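Local atomic coordinates of glutathione S-transferase 2 (Onchocerca volvulus, PDB entry 1TU7), a protein that conjugates glutathione to electrophilic compounds as a pi-class transferase and appears central to detoxification in this parasitic nematode. Residues 44-55 against 59-70. Sequence-based numbering, arbitrary orientation.
Sequences QFQFGQLPCLYD and QIVQSGAILRHL. With GSH (glutathione), chain C.
Leu53 and Ile60 pair in the antiparallel hairpin of the thioredoxin-like N-terminal domain, just before its last helix. Two backbone bonds join them: Leu53 N to Ile60 O and Ile60 N to Leu53 O, both 2.8 Å. The tight part lies where the hairpin meets helix 63-70. Leu53 CB rests on Ile66 CG2 at 3.7 Å, and Leu53 CD2 meets Leu70 CD2 tip to tip. Helix 15-23 packs against Ile66 and Leu70 as well. On the opposite face Cys52 and Val61 are still buried, but the Tyr54-Gln59 end is looser and partly exposed. There Gln59 stretches out past Cys52 SG and the Tyr54 ring, with CG anti to the backbone N (chi1 -178°). Its NE2 donates to Gln44 O at 2.9 Å, from above the carbonyl plane.

Leu50, just before the cis peptide bond to Pro51, and Ser63 at the start of the helix bind glutathione. Leu50 exchanges two backbone bonds with it. Ser63 N and OG grip the alpha-carboxylate of its gamma-glutamyl residue, and a water links that carboxylate to Pro51 O and Gln62 N. Phe47 leans on Val61 and reaches Phe128 of the second subunit edge-to-face. At the far end, His69 NE2 donates almost straight (174°) to the anti side of Asp55 OD2, 2.6 Å away.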
loop_
_atom_site.group_PDB
_atom_site.type_symbol
_atom_site.label_atom_id
_atom_site.label_comp_id
_atom_site.label_asym_id
_atom_site.label_seq_id
_atom_site.Cartn_x
_atom_site.Cartn_y
_atom_site.Cartn_z
ATOM N N GLN A 44 -21.753 1.713 -2.769
ATOM C CA GLN A 44 -21.527 0.563 -3.634
ATOM C C GLN A 44 -20.094 0.033 -3.603
ATOM O O GLN A 44 -19.857 -1.058 -4.092
ATOM C CB GLN A 44 -21.840 0.938 -5.065
ATOM C CG GLN A 44 -23.295 1.366 -5.250
ATOM C CD GLN A 44 -23.625 1.671 -6.677
ATOM O OE1 GLN A 44 -22.883 1.309 -7.589
ATOM N NE2 GLN A 44 -24.759 2.329 -6.889
ATOM N N PHE A 45 -19.175 0.809 -3.050
ATOM C CA PHE A 45 -17.739 0.483 -3.016
ATOM C C PHE A 45 -17.371 0.038 -1.628
ATOM O O PHE A 45 -17.819 0.628 -0.665
ATOM C CB PHE A 45 -16.948 1.687 -3.502
ATOM C CG PHE A 45 -17.385 2.095 -4.867
ATOM C CD1 PHE A 45 -18.296 3.121 -5.030
ATOM C CD2 PHE A 45 -17.025 1.352 -5.974
ATOM C CE1 PHE A 45 -18.786 3.453 -6.293
ATOM C CE2 PHE A 45 -17.489 1.679 -7.235
ATOM C CZ PHE A 45 -18.371 2.727 -7.401
ATOM N N GLN A 46 -16.545 -0.999 -1.543
ATOM C CA GLN A 46 -16.291 -1.685 -0.287
ATOM C C GLN A 46 -15.688 -0.804 0.820
ATOM O O GLN A 46 -15.944 -1.040 1.991
ATOM C CB GLN A 46 -15.424 -2.922 -0.540
ATOM C CG GLN A 46 -16.120 -4.008 -1.360
ATOM C CD GLN A 46 -15.777 -4.019 -2.856
ATOM O OE1 GLN A 46 -15.589 -5.103 -3.470
ATOM N NE2 GLN A 46 -15.731 -2.853 -3.448
ATOM N N PHE A 47 -14.888 0.200 0.465
ATOM C CA PHE A 47 -14.403 1.193 1.411
ATOM C C PHE A 47 -14.934 2.602 1.159
ATOM O O PHE A 47 -14.402 3.555 1.677
ATOM C CB PHE A 47 -12.866 1.174 1.486
ATOM C CG PHE A 47 -12.331 -0.154 1.901
ATOM C CD1 PHE A 47 -11.726 -1.028 1.001
ATOM C CD2 PHE A 47 -12.494 -0.557 3.210
ATOM C CE1 PHE A 47 -11.282 -2.260 1.440
ATOM C CE2 PHE A 47 -12.055 -1.702 3.658
ATOM C CZ PHE A 47 -11.495 -2.610 2.758
ATOM N N GLY A 48 -15.972 2.707 0.337
ATOM C CA GLY A 48 -16.568 3.989 0.020
ATOM C C GLY A 48 -15.699 4.889 -0.818
ATOM O O GLY A 48 -15.876 6.105 -0.824
ATOM N N GLN A 49 -14.734 4.295 -1.528
ATOM C CA GLN A 49 -13.726 5.049 -2.269
ATOM C C GLN A 49 -13.428 4.409 -3.635
ATOM O O GLN A 49 -13.803 3.278 -3.937
ATOM C CB GLN A 49 -12.444 5.165 -1.419
ATOM C CG GLN A 49 -12.659 6.039 -0.176
ATOM C CD GLN A 49 -11.388 6.620 0.385
ATOM O OE1 GLN A 49 -11.281 7.851 0.584
ATOM N NE2 GLN A 49 -10.428 5.780 0.631
ATOM N N LEU A 50 -12.776 5.202 -4.466
ATOM C CA LEU A 50 -12.339 4.819 -5.807
ATOM C C LEU A 50 -10.809 4.881 -5.830
ATOM O O LEU A 50 -10.212 5.578 -5.019
ATOM C CB LEU A 50 -12.938 5.798 -6.824
ATOM C CG LEU A 50 -14.473 5.860 -6.831
ATOM C CD1 LEU A 50 -14.982 6.862 -7.874
ATOM C CD2 LEU A 50 -15.097 4.511 -7.035
ATOM N N PRO A 51 -10.124 4.212 -6.760
ATOM C CA PRO A 51 -10.679 3.543 -7.932
ATOM C C PRO A 51 -11.307 2.206 -7.667
ATOM O O PRO A 51 -11.042 1.578 -6.635
ATOM C CB PRO A 51 -9.443 3.371 -8.822
ATOM C CG PRO A 51 -8.322 3.254 -7.875
ATOM C CD PRO A 51 -8.654 4.215 -6.782
ATOM N N CYS A 52 -12.181 1.817 -8.585
ATOM C CA CYS A 52 -12.759 0.474 -8.643
ATOM C C CYS A 52 -12.609 -0.115 -10.001
ATOM O O CYS A 52 -12.958 0.542 -10.970
ATOM C CB CYS A 52 -14.233 0.569 -8.292
ATOM S SG CYS A 52 -15.114 -0.992 -8.257
ATOM N N LEU A 53 -12.113 -1.347 -10.094
ATOM C CA LEU A 53 -12.125 -2.092 -11.340
ATOM C C LEU A 53 -13.217 -3.150 -11.274
ATOM O O LEU A 53 -13.214 -3.993 -10.367
ATOM C CB LEU A 53 -10.780 -2.767 -11.594
ATOM C CG LEU A 53 -10.752 -3.599 -12.875
ATOM C CD1 LEU A 53 -10.706 -2.665 -14.078
ATOM C CD2 LEU A 53 -9.557 -4.565 -12.761
ATOM N N TYR A 54 -14.114 -3.102 -12.242
ATOM C CA TYR A 54 -15.004 -4.207 -12.530
ATOM C C TYR A 54 -14.350 -5.065 -13.595
ATOM O O TYR A 54 -14.055 -4.593 -14.683
ATOM C CB TYR A 54 -16.349 -3.669 -13.012
ATOM C CG TYR A 54 -17.038 -2.706 -12.054
ATOM C CD1 TYR A 54 -16.819 -1.323 -12.138
ATOM C CD2 TYR A 54 -17.925 -3.173 -11.069
ATOM C CE1 TYR A 54 -17.456 -0.443 -11.285
ATOM C CE2 TYR A 54 -18.559 -2.285 -10.217
ATOM C CZ TYR A 54 -18.336 -0.928 -10.341
ATOM O OH TYR A 54 -18.983 -0.012 -9.519
ATOM N N ASP A 55 -14.069 -6.303 -13.228
ATOM C CA ASP A 55 -13.492 -7.281 -14.126
ATOM C C ASP A 55 -14.516 -8.381 -14.268
ATOM O O ASP A 55 -14.638 -9.249 -13.397
ATOM C CB ASP A 55 -12.213 -7.811 -13.516
ATOM C CG ASP A 55 -11.505 -8.772 -14.420
ATOM O OD1 ASP A 55 -12.116 -9.250 -15.411
ATOM O OD2 ASP A 55 -10.334 -9.118 -14.205
ATOM N N GLN A 59 -15.868 -7.087 -8.551
ATOM C CA GLN A 59 -15.716 -5.714 -8.194
ATOM C C GLN A 59 -14.533 -5.584 -7.238
ATOM O O GLN A 59 -14.565 -6.066 -6.095
ATOM C CB GLN A 59 -16.992 -5.172 -7.542
ATOM C CG GLN A 59 -16.889 -3.701 -7.202
ATOM C CD GLN A 59 -17.948 -3.157 -6.259
ATOM O OE1 GLN A 59 -18.523 -3.901 -5.475
ATOM N NE2 GLN A 59 -18.129 -1.848 -6.263
ATOM N N ILE A 60 -13.473 -4.912 -7.719
ATOM C CA ILE A 60 -12.217 -4.806 -6.997
ATOM C C ILE A 60 -11.896 -3.342 -6.724
ATOM O O ILE A 60 -11.678 -2.564 -7.656
ATOM C CB ILE A 60 -11.082 -5.432 -7.817
ATOM C CG1 ILE A 60 -11.469 -6.819 -8.303
ATOM C CG2 ILE A 60 -9.825 -5.478 -6.959
ATOM C CD1 ILE A 60 -10.553 -7.339 -9.380
ATOM N N VAL A 61 -11.881 -2.942 -5.464
ATOM C CA VAL A 61 -11.343 -1.661 -5.074
ATOM C C VAL A 61 -9.917 -1.853 -4.523
ATOM O O VAL A 61 -9.427 -2.986 -4.464
ATOM C CB VAL A 61 -12.271 -0.891 -4.086
ATOM C CG1 VAL A 61 -13.585 -0.566 -4.751
ATOM C CG2 VAL A 61 -12.501 -1.650 -2.776
ATOM N N GLN A 62 -9.271 -0.726 -4.199
ATOM C CA GLN A 62 -7.887 -0.617 -3.740
ATOM C C GLN A 62 -6.943 -0.676 -4.921
ATOM O O GLN A 62 -6.711 -1.721 -5.503
ATOM C CB GLN A 62 -7.527 -1.630 -2.651
ATOM C CG GLN A 62 -8.229 -1.347 -1.333
ATOM C CD GLN A 62 -7.727 -0.142 -0.577
ATOM O OE1 GLN A 62 -8.359 0.294 0.422
ATOM N NE2 GLN A 62 -6.627 0.390 -0.993
ATOM N N SER A 63 -6.359 0.477 -5.235
ATOM C CA SER A 63 -5.534 0.612 -6.409
ATOM C C SER A 63 -4.426 -0.426 -6.469
ATOM O O SER A 63 -4.155 -0.950 -7.536
ATOM C CB SER A 63 -4.945 2.012 -6.516
ATOM O OG SER A 63 -4.084 2.334 -5.427
ATOM N N GLY A 64 -3.770 -0.738 -5.350
ATOM C CA GLY A 64 -2.720 -1.732 -5.387
ATOM C C GLY A 64 -3.207 -3.135 -5.651
ATOM O O GLY A 64 -2.569 -3.932 -6.333
ATOM N N ALA A 65 -4.375 -3.462 -5.106
ATOM C CA ALA A 65 -4.977 -4.777 -5.344
ATOM C C ALA A 65 -5.435 -4.914 -6.793
ATOM O O ALA A 65 -5.304 -5.963 -7.388
ATOM C CB ALA A 65 -6.155 -5.028 -4.406
ATOM N N ILE A 66 -5.940 -3.821 -7.359
ATOM C CA ILE A 66 -6.350 -3.802 -8.758
ATOM C C ILE A 66 -5.141 -4.064 -9.635
ATOM O O ILE A 66 -5.169 -4.918 -10.527
ATOM C CB ILE A 66 -7.017 -2.446 -9.124
ATOM C CG1 ILE A 66 -8.351 -2.252 -8.396
ATOM C CG2 ILE A 66 -7.192 -2.349 -10.645
ATOM C CD1 ILE A 66 -8.885 -0.827 -8.419
ATOM N N LEU A 67 -4.073 -3.325 -9.385
ATOM C CA LEU A 67 -2.865 -3.478 -10.181
ATOM C C LEU A 67 -2.288 -4.894 -10.100
ATOM O O LEU A 67 -1.890 -5.460 -11.115
ATOM C CB LEU A 67 -1.838 -2.446 -9.742
ATOM C CG LEU A 67 -0.984 -1.576 -10.616
ATOM C CD1 LEU A 67 -1.607 -1.226 -11.952
ATOM C CD2 LEU A 67 -0.703 -0.339 -9.749
ATOM N N ARG A 68 -2.215 -5.461 -8.898
ATOM C CA ARG A 68 -1.666 -6.819 -8.770
ATOM C C ARG A 68 -2.568 -7.869 -9.395
ATOM O O ARG A 68 -2.103 -8.851 -9.941
ATOM C CB ARG A 68 -1.375 -7.168 -7.309
ATOM C CG ARG A 68 -0.113 -6.497 -6.822
ATOM C CD ARG A 68 0.243 -6.820 -5.401
ATOM N NE ARG A 68 -0.607 -6.118 -4.487
ATOM C CZ ARG A 68 -0.395 -4.888 -4.055
ATOM N NH1 ARG A 68 0.693 -4.226 -4.517
ATOM N NH2 ARG A 68 -1.230 -4.309 -3.227
ATOM N N HIS A 69 -3.884 -7.675 -9.338
ATOM C CA HIS A 69 -4.781 -8.590 -10.005
ATOM C C HIS A 69 -4.573 -8.566 -11.513
ATOM O O HIS A 69 -4.469 -9.591 -12.156
ATOM C CB HIS A 69 -6.228 -8.259 -9.659
ATOM C CG HIS A 69 -7.226 -8.857 -10.573
ATOM N ND1 HIS A 69 -7.636 -10.162 -10.467
ATOM C CD2 HIS A 69 -7.916 -8.325 -11.617
ATOM C CE1 HIS A 69 -8.539 -10.414 -11.397
ATOM N NE2 HIS A 69 -8.738 -9.314 -12.099
ATOM N N LEU A 70 -4.520 -7.367 -12.085
ATOM C CA LEU A 70 -4.269 -7.259 -13.502
ATOM C C LEU A 70 -2.905 -7.854 -13.873
ATOM O O LEU A 70 -2.772 -8.538 -14.903
ATOM C CB LEU A 70 -4.358 -5.808 -13.929
ATOM C CG LEU A 70 -5.772 -5.226 -13.975
ATOM C CD1 LEU A 70 -5.647 -3.735 -14.222
ATOM C CD2 LEU A 70 -6.593 -5.896 -15.042
HETATM N N1 GSH C . -5.847 3.086 -0.538
HETATM C CA1 GSH C . -6.761 3.572 -1.498
HETATM C C1 GSH C . -6.488 3.091 -2.860
HETATM O O11 GSH C . -5.177 3.014 -3.153
HETATM O O12 GSH C . -7.290 2.819 -3.827
HETATM C CB1 GSH C . -7.208 4.971 -1.482
HETATM C CG1 GSH C . -8.485 5.320 -2.201
HETATM C CD1 GSH C . -8.808 6.799 -2.049
HETATM O OE1 GSH C . -8.102 7.532 -1.155
HETATM N N2 GSH C . -9.741 7.303 -2.810
HETATM C CA2 GSH C . -10.105 8.722 -2.815
HETATM C C2 GSH C . -11.580 8.826 -2.845
HETATM O O2 GSH C . -12.344 7.827 -3.411
HETATM C CB2 GSH C . -9.576 9.414 -4.068
HETATM S SG2 GSH C . -7.789 9.662 -3.982
HETATM N N3 GSH C . -12.166 9.884 -2.310
HETATM C CA3 GSH C . -13.600 9.963 -2.372
HETATM C C3 GSH C . -14.196 9.987 -1.003
HETATM O O31 GSH C . -13.651 9.428 0.059
HETATM O O32 GSH C . -15.420 10.657 -0.878
HETATM O O HOH W 1 -9.924 2.097 -4.125
#